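Local coordinates for protein phosphoribosylformylglycinamidine synthase 2 (Thermus thermophilus, PDB 3VIU) that belongs to the AIR synthase-related (PurM-like) family, its single chain carrying two sets of N- and C-terminal domains and holding ADP and a magnesium ion, at residues 32-35 against 36-40; 316-319 against 320-324; 655-658 against 659-662; 715-718 against 719-723. All blocks are in the same frame, centred on the assembly; numbering follows the deposited sequence.

Contact 1 (32-35 against 36-40)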
ATOM      1  N   LEU A  32      11.380 -23.106  19.073  1.00 26.40           N
ATOM      2  CA  LEU A  32      11.305 -22.703  17.676  1.00 24.74           C
ATOM      3  C   LEU A  32      10.039 -21.891  17.399  1.00 24.71           C
ATOM      4  O   LEU A  32      10.053 -20.978  16.574  1.00 24.58           O
ATOM      5  CB  LEU A  32      11.380 -23.943  16.772  1.00 23.29           C
ATOM      6  CG  LEU A  32      12.757 -24.300  16.180  1.00 23.62           C
ATOM      7  CD1 LEU A  32      13.868 -23.917  17.131  1.00 23.94           C
ATOM      8  CD2 LEU A  32      12.817 -25.789  15.871  1.00 21.27           C
ATOM      9  N   LEU A  33       8.951 -22.209  18.095  1.00 24.09           N
ATOM     10  CA  LEU A  33       7.704 -21.477  17.912  1.00 24.41           C
ATOM     11  C   LEU A  33       7.871 -20.018  18.362  1.00 25.70           C
ATOM     12  O   LEU A  33       7.446 -19.085  17.667  1.00 25.79           O
ATOM     13  CB  LEU A  33       6.568 -22.141  18.705  1.00 23.64           C
ATOM     14  CG  LEU A  33       6.148 -23.574  18.327  1.00 25.07           C
ATOM     15  CD1 LEU A  33       4.980 -24.008  19.204  1.00 24.12           C
ATOM     16  CD2 LEU A  33       5.753 -23.649  16.859  1.00 20.16           C
ATOM     17  N   PHE A  34       8.487 -19.822  19.524  1.00 25.04           N
ATOM     18  CA  PHE A  34       8.697 -18.475  20.033  1.00 27.24           C
ATOM     19  C   PHE A  34       9.643 -17.665  19.155  1.00 28.56           C
ATOM     20  O   PHE A  34       9.385 -16.497  18.873  1.00 28.31           O
ATOM     21  CB  PHE A  34       9.235 -18.512  21.463  1.00 25.01           C
ATOM     22  CG  PHE A  34       8.169 -18.696  22.500  1.00 25.87           C
ATOM     23  CD1 PHE A  34       7.901 -19.953  23.033  1.00 27.06           C
ATOM     24  CD2 PHE A  34       7.411 -17.612  22.930  1.00 23.46           C
ATOM     25  CE1 PHE A  34       6.889 -20.124  23.982  1.00 25.68           C
ATOM     26  CE2 PHE A  34       6.403 -17.773  23.870  1.00 23.82           C
ATOM     27  CZ  PHE A  34       6.141 -19.031  24.398  1.00 24.18           C
ATOM     28  N   LYS A  35      10.735 -18.285  18.723  1.00 30.77           N
ATOM     29  CA  LYS A  35      11.694 -17.592  17.879  1.00 32.50           C
ATOM     30  C   LYS A  35      10.966 -16.894  16.735  1.00 32.32           C
ATOM     31  O   LYS A  35      11.265 -15.747  16.408  1.00 33.79           O
ATOM     32  CB  LYS A  35      12.731 -18.570  17.311  1.00 34.34           C
ATOM     33  CG  LYS A  35      13.779 -17.893  16.424  1.00 40.40           C
ATOM     34  CD  LYS A  35      14.686 -18.892  15.703  1.00 45.00           C
ATOM     35  CE  LYS A  35      13.909 -19.727  14.683  1.00 48.75           C
ATOM     36  NZ  LYS A  35      14.797 -20.604  13.854  1.00 50.06           N
ATOM     37  N   VAL A  36       9.990 -17.579  16.144  1.00 32.03           N
ATOM     38  CA  VAL A  36       9.238 -17.025  15.024  1.00 31.77           C
ATOM     39  C   VAL A  36       8.083 -16.102  15.424  1.00 32.14           C
ATOM     40  O   VAL A  36       7.883 -15.055  14.808  1.00 32.67           O
ATOM     41  CB  VAL A  36       8.694 -18.158  14.113  1.00 31.64           C
ATOM     42  CG1 VAL A  36       7.940 -17.568  12.922  1.00 29.65           C
ATOM     43  CG2 VAL A  36       9.852 -19.024  13.620  1.00 30.43           C
HETATM   44  N   MSE A  37       7.326 -16.477  16.449  1.00 32.11           N
HETATM   45  CA  MSE A  37       6.201 -15.648  16.880  1.00 32.70           C
HETATM   46  C   MSE A  37       6.631 -14.360  17.575  1.00 30.93           C
HETATM   47  O   MSE A  37       5.877 -13.390  17.612  1.00 31.37           O
HETATM   48  CB  MSE A  37       5.273 -16.445  17.800  1.00 36.08           C
HETATM   49  CG  MSE A  37       4.473 -17.522  17.081  1.00 41.81           C
HETATM   50 SE   MSE A  37       3.267 -16.806  15.709  1.00 53.14          SE
HETATM   51  CE  MSE A  37       1.809 -16.225  16.856  1.00 46.06           C
ATOM     52  N   TRP A  38       7.845 -14.352  18.113  1.00 28.48           N
ATOM     53  CA  TRP A  38       8.372 -13.186  18.809  1.00 26.54           C
ATOM     54  C   TRP A  38       9.324 -12.339  17.965  1.00 25.78           C
ATOM     55  O   TRP A  38       9.891 -11.360  18.451  1.00 25.55           O
ATOM     56  CB  TRP A  38       9.056 -13.636  20.101  1.00 24.88           C
ATOM     57  CG  TRP A  38       8.091 -13.821  21.228  1.00 24.76           C
ATOM     58  CD1 TRP A  38       6.763 -14.129  21.130  1.00 23.91           C
ATOM     59  CD2 TRP A  38       8.368 -13.683  22.628  1.00 24.80           C
ATOM     60  NE1 TRP A  38       6.196 -14.186  22.379  1.00 23.52           N
ATOM     61  CE2 TRP A  38       7.159 -13.918  23.318  1.00 23.83           C
ATOM     62  CE3 TRP A  38       9.524 -13.385  23.367  1.00 25.03           C
ATOM     63  CZ2 TRP A  38       7.069 -13.864  24.712  1.00 23.65           C
ATOM     64  CZ3 TRP A  38       9.433 -13.333  24.753  1.00 24.33           C
ATOM     65  CH2 TRP A  38       8.213 -13.572  25.410  1.00 23.54           C
ATOM     66  N   SER A  39       9.501 -12.720  16.703  1.00 24.91           N
ATOM     67  CA  SER A  39      10.370 -11.973  15.795  1.00 25.64           C
ATOM     68  C   SER A  39       9.644 -10.668  15.455  1.00 24.80           C
ATOM     69  O   SER A  39       8.414 -10.608  15.529  1.00 24.55           O
ATOM     70  CB  SER A  39      10.624 -12.778  14.512  1.00 26.41           C
ATOM     71  OG  SER A  39       9.451 -12.869  13.716  1.00 27.16           O
ATOM     72  N   GLU A  40      10.385  -9.629  15.082  1.00 21.93           N
ATOM     73  CA  GLU A  40       9.745  -8.353  14.773  1.00 22.52           C
ATOM     74  C   GLU A  40       8.660  -8.489  13.712  1.00 21.04           C
ATOM     75  O   GLU A  40       7.637  -7.814  13.779  1.00 19.68           O
ATOM     76  CB  GLU A  40      10.773  -7.317  14.304  1.00 22.66           C
ATOM     77  CG  GLU A  40      10.206  -5.900  14.218  1.00 22.40           C
ATOM     78  CD  GLU A  40      10.053  -5.236  15.579  1.00 22.66           C
ATOM     79  OE1 GLU A  40       9.237  -4.293  15.700  1.00 21.27           O
ATOM     80  OE2 GLU A  40      10.760  -5.647  16.525  1.00 22.60           O
TER
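Phe34 and Trp38, one helical turn apart where helix 28-37 gives out, meet as a T-shaped (edge-to-face) aromatic pair. Their planes stand at 89°, and the centroid of the Phe34 ring lies 5.1 Å from that of the five-membered ring of Trp38. The touching atom is Phe34 CD2, which hangs over the rim of one indole face, 3.7 Å from Trp38 CE2. Being a helical turn apart, with CG anti to the carbonyl carbon in both, the two side chains leave the backbone side by side in the same direction. The indole N-H, although close to the phenyl edge, donates to the backbone oxygen of Ala359, a bond that should help fix the turn of the indole.

What holds the pair in step is the backbone. Trp38 N donates to Phe34 O at 2.7 Å, and Met37 N to Leu33 O at 2.9 Å, the latter almost straight at 165°. Met37, a selenomethionine, lays its CB 3.4 Å from Leu33 O before its chain bends away. Beyond Trp38 the helical course breaks, and Ser39, the N-cap residue of helix 40-43, reaches back: with chi1 at 70°, its OG donates to Val36 O at 2.9 Å, tying the new helix start to the old helix end.

Around this linker-domain helix, Ile18 of helix 12-22 touches the side chains of both Phe34 and Trp38. Leu33 and Met37 instead press on Thr266 of helix 264-275, while Leu33 and Val36 rest on Leu301 of helix 296-301.

Contact 2 (316-319 against 320-324)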
ATOM      1  N   LYS A 316     -22.867 -26.851  10.043  1.00 28.24           N
ATOM      2  CA  LYS A 316     -22.614 -26.581   8.635  1.00 29.24           C
ATOM      3  C   LYS A 316     -21.317 -27.197   8.122  1.00 27.76           C
ATOM      4  O   LYS A 316     -20.841 -26.841   7.046  1.00 27.37           O
ATOM      5  CB  LYS A 316     -22.612 -25.069   8.389  1.00 30.67           C
ATOM      6  CG  LYS A 316     -23.979 -24.425   8.578  1.00 33.98           C
ATOM      7  CD  LYS A 316     -23.922 -22.912   8.425  1.00 38.26           C
ATOM      8  CE  LYS A 316     -25.323 -22.309   8.345  1.00 39.13           C
ATOM      9  NZ  LYS A 316     -26.122 -22.631   9.559  1.00 40.29           N
ATOM     10  N   GLU A 317     -20.750 -28.126   8.887  1.00 27.13           N
ATOM     11  CA  GLU A 317     -19.506 -28.771   8.479  1.00 26.58           C
ATOM     12  C   GLU A 317     -19.670 -29.364   7.091  1.00 26.95           C
ATOM     13  O   GLU A 317     -18.894 -29.067   6.186  1.00 27.13           O
ATOM     14  CB  GLU A 317     -19.107 -29.888   9.442  1.00 25.43           C
ATOM     15  CG  GLU A 317     -18.942 -29.467  10.881  1.00 25.76           C
ATOM     16  CD  GLU A 317     -20.266 -29.170  11.550  1.00 28.76           C
ATOM     17  OE1 GLU A 317     -21.313 -29.653  11.059  1.00 29.07           O
ATOM     18  OE2 GLU A 317     -20.262 -28.464  12.580  1.00 30.75           O
ATOM     19  N   LYS A 318     -20.681 -30.207   6.927  1.00 27.41           N
ATOM     20  CA  LYS A 318     -20.917 -30.834   5.637  1.00 29.28           C
ATOM     21  C   LYS A 318     -20.997 -29.799   4.525  1.00 28.06           C
ATOM     22  O   LYS A 318     -20.331 -29.931   3.499  1.00 27.63           O
ATOM     23  CB  LYS A 318     -22.200 -31.667   5.675  1.00 31.86           C
ATOM     24  CG  LYS A 318     -21.936 -33.153   5.767  1.00 36.54           C
ATOM     25  CD  LYS A 318     -21.113 -33.640   4.569  1.00 41.34           C
ATOM     26  CE  LYS A 318     -21.883 -33.495   3.251  1.00 41.94           C
ATOM     27  NZ  LYS A 318     -21.110 -33.971   2.065  1.00 41.32           N
ATOM     28  N   ALA A 319     -21.806 -28.765   4.743  1.00 27.48           N
ATOM     29  CA  ALA A 319     -21.978 -27.697   3.764  1.00 26.02           C
ATOM     30  C   ALA A 319     -20.625 -27.146   3.322  1.00 25.60           C
ATOM     31  O   ALA A 319     -20.377 -26.972   2.127  1.00 24.53           O
ATOM     32  CB  ALA A 319     -22.830 -26.578   4.359  1.00 23.29           C
ATOM     33  N   LEU A 320     -19.757 -26.878   4.294  1.00 25.63           N
ATOM     34  CA  LEU A 320     -18.429 -26.344   4.016  1.00 25.68           C
ATOM     35  C   LEU A 320     -17.664 -27.291   3.107  1.00 25.78           C
ATOM     36  O   LEU A 320     -17.021 -26.864   2.147  1.00 26.68           O
ATOM     37  CB  LEU A 320     -17.641 -26.133   5.322  1.00 22.80           C
ATOM     38  CG  LEU A 320     -16.193 -25.629   5.198  1.00 20.98           C
ATOM     39  CD1 LEU A 320     -16.185 -24.266   4.525  1.00 18.34           C
ATOM     40  CD2 LEU A 320     -15.537 -25.547   6.572  1.00 18.90           C
ATOM     41  N   GLU A 321     -17.741 -28.582   3.401  1.00 25.99           N
ATOM     42  CA  GLU A 321     -17.029 -29.572   2.599  1.00 26.98           C
ATOM     43  C   GLU A 321     -17.539 -29.564   1.165  1.00 25.25           C
ATOM     44  O   GLU A 321     -16.756 -29.598   0.213  1.00 23.43           O
ATOM     45  CB  GLU A 321     -17.200 -30.964   3.217  1.00 28.14           C
ATOM     46  CG  GLU A 321     -17.035 -30.964   4.730  1.00 33.62           C
ATOM     47  CD  GLU A 321     -17.093 -32.349   5.346  1.00 36.47           C
ATOM     48  OE1 GLU A 321     -17.898 -33.184   4.874  1.00 38.81           O
ATOM     49  OE2 GLU A 321     -16.341 -32.591   6.317  1.00 36.98           O
ATOM     50  N   GLU A 322     -18.857 -29.500   1.021  1.00 25.26           N
ATOM     51  CA  GLU A 322     -19.480 -29.492  -0.294  1.00 26.70           C
ATOM     52  C   GLU A 322     -19.076 -28.258  -1.086  1.00 25.74           C
ATOM     53  O   GLU A 322     -18.808 -28.346  -2.289  1.00 24.78           O
ATOM     54  CB  GLU A 322     -21.002 -29.601  -0.150  1.00 27.66           C
ATOM     55  CG  GLU A 322     -21.410 -30.958   0.437  1.00 32.74           C
ATOM     56  CD  GLU A 322     -22.905 -31.129   0.617  1.00 33.95           C
ATOM     57  OE1 GLU A 322     -23.315 -32.201   1.113  1.00 34.92           O
ATOM     58  OE2 GLU A 322     -23.666 -30.201   0.265  1.00 35.63           O
ATOM     59  N   VAL A 323     -19.015 -27.114  -0.414  1.00 24.30           N
ATOM     60  CA  VAL A 323     -18.597 -25.897  -1.086  1.00 23.52           C
ATOM     61  C   VAL A 323     -17.248 -26.145  -1.753  1.00 24.15           C
ATOM     62  O   VAL A 323     -17.081 -25.877  -2.940  1.00 24.33           O
ATOM     63  CB  VAL A 323     -18.453 -24.717  -0.111  1.00 22.72           C
ATOM     64  CG1 VAL A 323     -17.769 -23.548  -0.812  1.00 23.95           C
ATOM     65  CG2 VAL A 323     -19.821 -24.281   0.376  1.00 23.54           C
ATOM     66  N   PHE A 324     -16.290 -26.672  -0.998  1.00 24.67           N
ATOM     67  CA  PHE A 324     -14.979 -26.936  -1.569  1.00 26.87           C
ATOM     68  C   PHE A 324     -15.026 -28.058  -2.582  1.00 27.64           C
ATOM     69  O   PHE A 324     -14.267 -28.055  -3.547  1.00 28.71           O
ATOM     70  CB  PHE A 324     -13.959 -27.241  -0.472  1.00 25.94           C
ATOM     71  CG  PHE A 324     -13.451 -26.015   0.213  1.00 26.88           C
ATOM     72  CD1 PHE A 324     -14.321 -25.187   0.914  1.00 26.29           C
ATOM     73  CD2 PHE A 324     -12.117 -25.648   0.107  1.00 26.30           C
ATOM     74  CE1 PHE A 324     -13.872 -24.015   1.491  1.00 27.68           C
ATOM     75  CE2 PHE A 324     -11.656 -24.475   0.680  1.00 26.31           C
ATOM     76  CZ  PHE A 324     -12.531 -23.654   1.373  1.00 28.40           C
TER
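Lys318 shows how a lysine at the start of a helix can reach forward to two glutamates, Glu321 and Glu322, in the next turn. Its CB carries the chain outward from that turn, and bends at chi2 (-60°) and chi3 (-65°) bring it back. CG passes 4.1 Å from Glu321 OE1, and CD comes closer, 3.3 Å from Glu321 OE1, the lysine crossing that side chain at about a right angle. The chain then crosses Glu322 at a slant. NZ forms a salt bridge with Glu322 OE1 at 3.0 Å, although that oxygen is modelled too near CE for its position to be certain. From Glu321 OE1, NZ remains 4.3 Å away, opposite in charge but too far for a salt bridge; Glu321 OE2, the other oxygen of that carboxylate, is hydrogen-bonded to Tyr198.

Ordinary i to i+4 bonds keep these side chains in phase, among them Glu322 N to Lys318 O at 2.9 Å. Lys316 is the N-cap, and Glu317 forms a salt bridge with Arg195.

Lys318 and Glu322 lie on the exposed side of the helix. On the inner side Leu320 and Phe324 pack on Leu310 of strand 307-312, and Leu320 and Val323 meet Ala248 of helix 235-250, seating the helix against the C-terminal-domain sheet.

Contact 3 (655-658 against 659-662)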
ATOM      1  N   GLY A 655       9.044  24.147  -9.334  1.00 15.21           N
ATOM      2  CA  GLY A 655       9.084  24.011  -7.888  1.00 13.29           C
ATOM      3  C   GLY A 655       7.913  23.188  -7.399  1.00 13.59           C
ATOM      4  O   GLY A 655       6.860  23.161  -8.041  1.00 13.40           O
ATOM      5  N   GLU A 656       8.077  22.518  -6.266  1.00 13.06           N
ATOM      6  CA  GLU A 656       6.988  21.695  -5.748  1.00 14.93           C
ATOM      7  C   GLU A 656       6.310  22.290  -4.509  1.00 13.25           C
ATOM      8  O   GLU A 656       6.946  22.967  -3.705  1.00 13.04           O
ATOM      9  CB  GLU A 656       7.517  20.285  -5.459  1.00 13.58           C
ATOM     10  CG  GLU A 656       8.471  19.805  -6.548  1.00 15.23           C
ATOM     11  CD  GLU A 656       8.973  18.383  -6.349  1.00 17.61           C
ATOM     12  OE1 GLU A 656       9.068  17.923  -5.186  1.00 14.70           O
ATOM     13  OE2 GLU A 656       9.292  17.734  -7.369  1.00 15.69           O
ATOM     14  N   ALA A 657       5.005  22.047  -4.389  1.00 14.59           N
ATOM     15  CA  ALA A 657       4.197  22.516  -3.258  1.00 15.08           C
ATOM     16  C   ALA A 657       2.897  21.727  -3.240  1.00 15.99           C
ATOM     17  O   ALA A 657       2.264  21.536  -4.275  1.00 15.41           O
ATOM     18  CB  ALA A 657       3.891  24.006  -3.383  1.00 13.75           C
ATOM     19  N   PRO A 658       2.475  21.265  -2.055  1.00 16.93           N
ATOM     20  CA  PRO A 658       1.241  20.488  -1.930  1.00 16.76           C
ATOM     21  C   PRO A 658      -0.002  21.361  -1.996  1.00 15.89           C
ATOM     22  O   PRO A 658       0.078  22.569  -2.134  1.00 16.94           O
ATOM     23  CB  PRO A 658       1.395  19.848  -0.563  1.00 15.74           C
ATOM     24  CG  PRO A 658       1.996  20.978   0.216  1.00 15.53           C
ATOM     25  CD  PRO A 658       3.087  21.475  -0.730  1.00 16.64           C
ATOM     26  N   SER A 659      -1.156  20.722  -1.912  1.00 16.15           N
ATOM     27  CA  SER A 659      -2.424  21.429  -1.913  1.00 18.12           C
ATOM     28  C   SER A 659      -2.714  22.252  -3.167  1.00 17.96           C
ATOM     29  O   SER A 659      -3.480  23.214  -3.110  1.00 19.08           O
ATOM     30  CB  SER A 659      -2.492  22.328  -0.670  1.00 19.64           C
ATOM     31  OG  SER A 659      -2.145  21.609   0.510  1.00 17.48           O
ATOM     32  N   ARG A 660      -2.118  21.875  -4.293  1.00 16.76           N
ATOM     33  CA  ARG A 660      -2.347  22.584  -5.552  1.00 16.45           C
ATOM     34  C   ARG A 660      -3.047  21.680  -6.573  1.00 17.83           C
ATOM     35  O   ARG A 660      -2.595  20.565  -6.843  1.00 18.02           O
ATOM     36  CB  ARG A 660      -1.020  23.097  -6.113  1.00 16.33           C
ATOM     37  CG  ARG A 660      -0.263  23.994  -5.134  1.00 17.01           C
ATOM     38  CD  ARG A 660       0.866  24.752  -5.818  1.00 19.30           C
ATOM     39  NE  ARG A 660       1.925  23.863  -6.288  1.00 20.65           N
ATOM     40  CZ  ARG A 660       2.890  24.232  -7.121  1.00 19.96           C
ATOM     41  NH1 ARG A 660       2.931  25.473  -7.583  1.00 19.46           N
ATOM     42  NH2 ARG A 660       3.818  23.361  -7.486  1.00 22.78           N
ATOM     43  N   VAL A 661      -4.153  22.169  -7.137  1.00 17.77           N
ATOM     44  CA  VAL A 661      -4.941  21.405  -8.105  1.00 15.71           C
ATOM     45  C   VAL A 661      -5.362  22.179  -9.355  1.00 16.01           C
ATOM     46  O   VAL A 661      -5.823  23.322  -9.280  1.00 13.35           O
ATOM     47  CB  VAL A 661      -6.243  20.856  -7.451  1.00 15.97           C
ATOM     48  CG1 VAL A 661      -7.083  20.119  -8.485  1.00 14.58           C
ATOM     49  CG2 VAL A 661      -5.898  19.931  -6.298  1.00 15.29           C
ATOM     50  N   LEU A 662      -5.219  21.524 -10.503  1.00 14.60           N
ATOM     51  CA  LEU A 662      -5.603  22.092 -11.790  1.00 14.27           C
ATOM     52  C   LEU A 662      -6.924  21.467 -12.226  1.00 12.55           C
ATOM     53  O   LEU A 662      -7.154  20.283 -12.000  1.00 15.01           O
ATOM     54  CB  LEU A 662      -4.546  21.773 -12.847  1.00 13.51           C
ATOM     55  CG  LEU A 662      -3.157  22.398 -12.722  1.00 16.17           C
ATOM     56  CD1 LEU A 662      -2.192  21.759 -13.729  1.00 14.05           C
ATOM     57  CD2 LEU A 662      -3.277  23.888 -12.961  1.00 14.16           C
TER
HETATM   58  O   HOH W   1       3.932  20.509  -6.489  1.00 17.53           O
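Arg660 doubles back over Ala657 in the loop that leads from helix 650-653 into strand 661-665, part of the mixed sheet of an AIR synthase-related C-terminal domain. The methyl group and the guanidinium meet face-on: Ala657 CB sits over one face of the group, 3.5 Å from Arg660 NE. Meanwhile the N-H groups reach for main-chain oxygens of the loop. NE donates to Ala657 O at 3.1 Å, approaching from above the carbonyl plane, 36° out of it, and Gly655 O lies at the guanidinium edge, where NH2 makes a weak bond to it of 3.1 Å. A bend at chi3 (-66°) turns the group back toward the loop, and the sharp turn of the chain passes through Ser659, whose phi is positive at 61°.

The remaining nitrogen, NH1, donates to Glu569 O, so all three guanidinium nitrogens are engaged. Ser659 OG bonds to Glu599 of helix 596-611, and the Arg660 backbone pairs with Val621, next to the magnesium ligand Asp620.

One water completes the loop's inner side: lying in the guanidinium plane at its edge, it accepts from Arg660 NH2 at 3.0 Å and from Ala657 N at 2.8 Å.

Contact 4 (715-718 against 719-723)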
ATOM      1  N   TRP A 715       8.502  11.585 -22.596  1.00 17.73           N
ATOM      2  CA  TRP A 715       7.843  10.951 -21.459  1.00 17.18           C
ATOM      3  C   TRP A 715       7.619   9.448 -21.610  1.00 18.45           C
ATOM      4  O   TRP A 715       7.664   8.712 -20.629  1.00 19.92           O
ATOM      5  CB  TRP A 715       6.489  11.629 -21.250  1.00 16.16           C
ATOM      6  CG  TRP A 715       5.649  11.094 -20.119  1.00 15.23           C
ATOM      7  CD1 TRP A 715       5.856  11.276 -18.781  1.00 14.73           C
ATOM      8  CD2 TRP A 715       4.410  10.390 -20.239  1.00 12.87           C
ATOM      9  NE1 TRP A 715       4.815  10.739 -18.061  1.00 12.26           N
ATOM     10  CE2 TRP A 715       3.913  10.191 -18.933  1.00 13.06           C
ATOM     11  CE3 TRP A 715       3.667   9.913 -21.327  1.00 15.02           C
ATOM     12  CZ2 TRP A 715       2.702   9.535 -18.682  1.00 14.52           C
ATOM     13  CZ3 TRP A 715       2.457   9.258 -21.078  1.00 15.65           C
ATOM     14  CH2 TRP A 715       1.989   9.078 -19.765  1.00 15.38           C
ATOM     15  N   LYS A 716       7.380   9.000 -22.838  1.00 20.14           N
ATOM     16  CA  LYS A 716       7.090   7.597 -23.112  1.00 22.55           C
ATOM     17  C   LYS A 716       8.261   6.616 -23.142  1.00 22.77           C
ATOM     18  O   LYS A 716       8.120   5.480 -22.694  1.00 23.06           O
ATOM     19  CB  LYS A 716       6.322   7.493 -24.435  1.00 24.11           C
ATOM     20  CG  LYS A 716       5.329   6.332 -24.503  1.00 30.29           C
ATOM     21  CD  LYS A 716       6.014   4.954 -24.548  1.00 33.35           C
ATOM     22  CE  LYS A 716       5.406   3.963 -23.536  1.00 33.00           C
ATOM     23  NZ  LYS A 716       5.872   4.197 -22.127  1.00 30.51           N
ATOM     24  N   ALA A 717       9.414   7.056 -23.638  1.00 22.55           N
ATOM     25  CA  ALA A 717      10.588   6.190 -23.777  1.00 23.26           C
ATOM     26  C   ALA A 717      11.356   5.642 -22.562  1.00 24.33           C
ATOM     27  O   ALA A 717      11.658   4.453 -22.517  1.00 25.62           O
ATOM     28  CB  ALA A 717      11.583   6.856 -24.724  1.00 22.36           C
ATOM     29  N   PRO A 718      11.688   6.494 -21.573  1.00 24.55           N
ATOM     30  CA  PRO A 718      12.435   6.109 -20.363  1.00 23.42           C
ATOM     31  C   PRO A 718      12.214   4.736 -19.730  1.00 24.55           C
ATOM     32  O   PRO A 718      13.085   3.876 -19.803  1.00 24.13           O
ATOM     33  CB  PRO A 718      12.128   7.243 -19.398  1.00 23.24           C
ATOM     34  CG  PRO A 718      12.076   8.418 -20.318  1.00 25.15           C
ATOM     35  CD  PRO A 718      11.235   7.894 -21.470  1.00 22.17           C
ATOM     36  N   LEU A 719      11.068   4.525 -19.094  1.00 25.98           N
ATOM     37  CA  LEU A 719      10.818   3.241 -18.454  1.00 27.96           C
ATOM     38  C   LEU A 719      10.569   2.082 -19.396  1.00 29.15           C
ATOM     39  O   LEU A 719      10.757   0.929 -19.018  1.00 28.44           O
ATOM     40  CB  LEU A 719       9.650   3.341 -17.475  1.00 29.20           C
ATOM     41  CG  LEU A 719       9.982   4.002 -16.140  1.00 29.28           C
ATOM     42  CD1 LEU A 719       8.823   3.794 -15.176  1.00 31.00           C
ATOM     43  CD2 LEU A 719      11.259   3.395 -15.575  1.00 28.97           C
ATOM     44  N   ARG A 720      10.135   2.375 -20.617  1.00 31.33           N
ATOM     45  CA  ARG A 720       9.868   1.311 -21.568  1.00 33.03           C
ATOM     46  C   ARG A 720      11.146   0.587 -21.953  1.00 35.07           C
ATOM     47  O   ARG A 720      11.157  -0.637 -22.044  1.00 37.09           O
ATOM     48  CB  ARG A 720       9.180   1.853 -22.820  1.00 33.23           C
ATOM     49  CG  ARG A 720       8.896   0.780 -23.859  1.00 35.35           C
ATOM     50  CD  ARG A 720       7.994   1.280 -24.979  1.00 35.95           C
ATOM     51  NE  ARG A 720       6.621   1.525 -24.537  1.00 36.66           N
ATOM     52  CZ  ARG A 720       5.807   0.594 -24.044  1.00 38.02           C
ATOM     53  NH1 ARG A 720       6.215  -0.665 -23.917  1.00 36.81           N
ATOM     54  NH2 ARG A 720       4.574   0.924 -23.683  1.00 39.06           N
ATOM     55  N   GLU A 721      12.225   1.327 -22.185  1.00 37.04           N
ATOM     56  CA  GLU A 721      13.480   0.676 -22.543  1.00 39.11           C
ATOM     57  C   GLU A 721      14.087   0.006 -21.321  1.00 38.63           C
ATOM     58  O   GLU A 721      14.552  -1.129 -21.404  1.00 38.59           O
ATOM     59  CB  GLU A 721      14.465   1.672 -23.164  1.00 41.33           C
ATOM     60  CG  GLU A 721      14.203   3.123 -22.833  1.00 48.87           C
ATOM     61  CD  GLU A 721      14.904   4.077 -23.795  1.00 53.14           C
ATOM     62  OE1 GLU A 721      14.706   5.306 -23.669  1.00 53.73           O
ATOM     63  OE2 GLU A 721      15.653   3.598 -24.678  1.00 56.37           O
ATOM     64  N   VAL A 722      14.064   0.696 -20.182  1.00 37.06           N
ATOM     65  CA  VAL A 722      14.604   0.134 -18.950  1.00 35.85           C
ATOM     66  C   VAL A 722      13.980  -1.229 -18.668  1.00 36.60           C
ATOM     67  O   VAL A 722      14.680  -2.180 -18.330  1.00 35.84           O
ATOM     68  CB  VAL A 722      14.336   1.056 -17.742  1.00 34.62           C
ATOM     69  CG1 VAL A 722      14.710   0.355 -16.442  1.00 30.86           C
ATOM     70  CG2 VAL A 722      15.138   2.328 -17.887  1.00 34.72           C
ATOM     71  N   LEU A 723      12.661  -1.315 -18.821  1.00 37.91           N
ATOM     72  CA  LEU A 723      11.932  -2.553 -18.572  1.00 38.27           C
ATOM     73  C   LEU A 723      12.038  -3.527 -19.739  1.00 40.97           C
ATOM     74  O   LEU A 723      12.263  -4.717 -19.540  1.00 41.92           O
ATOM     75  CB  LEU A 723      10.455  -2.255 -18.305  1.00 35.25           C
ATOM     76  CG  LEU A 723       9.730  -3.007 -17.180  1.00 33.03           C
ATOM     77  CD1 LEU A 723       8.264  -3.175 -17.567  1.00 29.02           C
ATOM     78  CD2 LEU A 723      10.370  -4.366 -16.938  1.00 33.63           C
TER
HETATM   79  O   HOH W   2       8.559   5.525 -19.770  1.00 15.38           O
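Leu719 N and Lys716 O are joined through a single water where Pro718 kinks helix 708-723. The water accepts from Leu719 N at 2.8 Å and lies 3.0 Å from Lys716 O, to which it can donate, though it has more acceptors within reach than protons to give. Proline has no N-H to offer the preceding turn, and the water takes up the N-H of the residue that follows it. Direct bonding then resumes. Val722 N makes a weak bond to Pro718 O at 3.3 Å; Glu721 N donates to Ala717 O, an oxygen whose position is less sure.

Lys716 and Arg720 meet outside this backbone. The lysine, bent at three successive torsions, brings its CE to the edge of the guanidinium, 2.9 Å from Arg720 NE, a tight approach. Arg720 CG lies anti to the backbone N (chi1 179°), and a later bend at chi3 (-70°) turns the guanidinium to meet it. NZ of Lys716 is 3.7 Å from Arg720 NE, two like charges close together. Val722 CG2 rests 3.2 Å from Pro718 O, and Ala717 CB touches Glu721 OE1 at 3.6 Å. Leu719, which is buried, packs on Leu161 and Phe163 of strand 156-163.

Acids stand near the two cations and probably ease their repulsion: Arg720 NH2 has a salt bridge to Glu412, and Lys716 NZ a long, weak ion pair with Glu408. The proximity of the cations probably costs some electrostatic energy, which these carboxylates would offset, while the water repays part of the hydrogen bonding disturbed by the kink.

In the fold
The four contacts are separate pieces of local order along one chain, none touching another. Contacts 1 and 2 lie in the N-terminal half of the sequence, their centres 34 Å apart; contacts 3 and 4, late in the sequence, are the closest pair, with centres 26 Å apart and nearest atoms about 14 Å apart. Contacts 2 and 3 both belong to AIR synthase-related C-terminal domains, yet their centres are 55 Å apart, on opposite sides of the chain's centre. Two contacts can be placed against the ligands, at distances beyond direct contact: the Met37 side chain of contact 1 is about 8 Å from ADP, and the Arg660 side chain of contact 3 about 11 Å from the magnesium ion.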